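Long-range contact in hypothetical protein TM1012 (Thermotoga maritima, PDB 2FCL), which is of unknown function but is probably a nucleotidyltransferase, related in sequence to the aminoglycoside 2''-adenylyltransferases: residues M13-E17 with A45-P50. Residues are numbered along the deposited sequence; the frame is centred on the assembly and turned at random.
Sequences MIRPE and ALQGVP
M13 reaches across to the C-terminal end of helix 40-46 and lays its thioether over the turn that closes it. Its CG stands anti to the backbone N (chi1 178°) and chi2 is again extended, which carries SD far enough to come 3.1 Å from the carbonyl O of A45 and 3.6 Å from the O of V49. A bend at chi3 (-70°) then swings CE along the turn, where it lies 3.6 Å from G48 O and also meets the CB of P50. Methionine suits this place because a long, unbranched and flexible chain can follow a curved backbone surface, touching carbonyls and apolar carbons alike without needing a hydrogen bond.

That turn is a Schellman motif. G48 is its C-prime residue, giving its N-H to A45 O while V49 N bonds to F44 O; its positive phi (103°) is one that glycine, lacking a CB to crowd the preceding carbonyl O, adopts easily.

I14 is the second side chain of the contact. The small methyl of A45 is shared by both incoming chains, with CB 3.7 Å from I14 CG1 and 3.9 Å from M13 SD, and its size lets both approach the helix closely. The CD1 of I14 goes on to L46, whose CB points away but whose branch returns CD2 to within 3.5 Å, the two chains meeting at a slant. No hydrogen bond links the segments; the contact is van der Waals packing, partly apolar and partly thioether against backbone carbonyls.

The contact joins the lead-in to helix 16-22 to the end of helix 40-46, which follows edge strand 36-39 of the mixed sheet. I14 also touches L42 one turn earlier in that helix, while V49 turns from the contact to pack on L142 of helix 142-149.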
loop_
_atom_site.group_PDB
_atom_site.type_symbol
_atom_site.label_atom_id
_atom_site.label_comp_id
_atom_site.label_asym_id
_atom_site.label_seq_id
_atom_site.Cartn_x
_atom_site.Cartn_y
_atom_site.Cartn_z
ATOM N N MET A 13 8.414 -14.109 9.758
ATOM C CA MET A 13 6.951 -13.920 9.518
ATOM C C MET A 13 6.642 -13.979 8.023
ATOM O O MET A 13 5.967 -14.899 7.552
ATOM C CB MET A 13 6.484 -12.583 10.116
ATOM C CG MET A 13 5.000 -12.244 9.887
ATOM S SD MET A 13 4.449 -10.778 10.795
ATOM C CE MET A 13 4.488 -11.382 12.485
ATOM N N ILE A 14 7.150 -12.993 7.287
ATOM C CA ILE A 14 6.843 -12.820 5.869
ATOM C C ILE A 14 7.535 -13.907 5.035
ATOM O O ILE A 14 8.711 -14.204 5.249
ATOM C CB ILE A 14 7.258 -11.408 5.419
ATOM C CG1 ILE A 14 6.347 -10.365 6.094
ATOM C CG2 ILE A 14 7.211 -11.271 3.911
ATOM C CD1 ILE A 14 7.036 -9.103 6.409
ATOM N N ARG A 15 6.804 -14.504 4.094
ATOM C CA ARG A 15 7.370 -15.599 3.301
ATOM C C ARG A 15 8.469 -15.045 2.390
ATOM O O ARG A 15 8.390 -13.901 1.920
ATOM C CB ARG A 15 6.308 -16.300 2.467
ATOM C CG ARG A 15 5.246 -17.011 3.294
ATOM C CD ARG A 15 4.415 -17.948 2.432
ATOM N N PRO A 16 9.511 -15.846 2.142
ATOM C CA PRO A 16 10.650 -15.384 1.363
ATOM C C PRO A 16 10.286 -14.798 -0.001
ATOM O O PRO A 16 10.913 -13.838 -0.427
ATOM C CB PRO A 16 11.490 -16.654 1.203
ATOM C CG PRO A 16 11.162 -17.455 2.359
ATOM C CD PRO A 16 9.720 -17.226 2.627
ATOM N N GLU A 17 9.310 -15.380 -0.688
ATOM C CA GLU A 17 8.951 -14.883 -2.021
ATOM C C GLU A 17 8.503 -13.417 -1.960
ATOM O O GLU A 17 8.806 -12.634 -2.866
ATOM C CB GLU A 17 7.886 -15.751 -2.707
ATOM C CG GLU A 17 6.612 -15.999 -1.926
ATOM C CD GLU A 17 6.661 -17.260 -1.033
ATOM O OE1 GLU A 17 7.762 -17.682 -0.586
ATOM O OE2 GLU A 17 5.575 -17.824 -0.766
ATOM N N ALA A 45 2.133 -7.004 8.240
ATOM C CA ALA A 45 3.104 -8.032 8.592
ATOM C C ALA A 45 4.472 -7.454 8.916
ATOM O O ALA A 45 5.120 -7.855 9.880
ATOM C CB ALA A 45 3.197 -9.080 7.493
ATOM N N LEU A 46 4.918 -6.483 8.124
ATOM C CA LEU A 46 6.184 -5.816 8.396
ATOM C C LEU A 46 6.200 -5.170 9.766
ATOM O O LEU A 46 7.254 -5.064 10.385
ATOM C CB LEU A 46 6.457 -4.747 7.340
ATOM C CG LEU A 46 6.927 -5.277 5.984
ATOM C CD1 LEU A 46 6.860 -4.186 4.939
ATOM C CD2 LEU A 46 8.320 -5.858 6.082
ATOM N N GLN A 47 5.040 -4.688 10.202
ATOM C CA GLN A 47 4.900 -4.024 11.494
ATOM C C GLN A 47 4.577 -4.973 12.633
ATOM O O GLN A 47 4.383 -4.529 13.752
ATOM C CB GLN A 47 3.852 -2.908 11.392
ATOM C CG GLN A 47 4.282 -1.833 10.403
ATOM C CD GLN A 47 3.391 -0.631 10.402
ATOM O OE1 GLN A 47 3.396 0.145 11.352
ATOM N NE2 GLN A 47 2.583 -0.482 9.353
ATOM N N GLY A 48 4.573 -6.274 12.367
ATOM C CA GLY A 48 4.417 -7.277 13.414
ATOM C C GLY A 48 3.064 -7.940 13.548
ATOM O O GLY A 48 2.889 -8.784 14.430
ATOM N N VAL A 49 2.087 -7.561 12.723
ATOM C CA VAL A 49 0.736 -8.139 12.817
ATOM C C VAL A 49 0.742 -9.449 12.049
ATOM O O VAL A 49 1.085 -9.460 10.879
ATOM C CB VAL A 49 -0.332 -7.193 12.231
ATOM C CG1 VAL A 49 -1.741 -7.678 12.568
ATOM C CG2 VAL A 49 -0.119 -5.769 12.702
ATOM N N PRO A 50 0.406 -10.581 12.707
ATOM C CA PRO A 50 0.511 -11.882 12.018
ATOM C C PRO A 50 -0.648 -12.178 11.066
ATOM O O PRO A 50 -1.472 -13.062 11.321
ATOM C CB PRO A 50 0.550 -12.870 13.183
ATOM C CG PRO A 50 -0.294 -12.244 14.176
ATOM C CD PRO A 50 -0.014 -10.751 14.105
#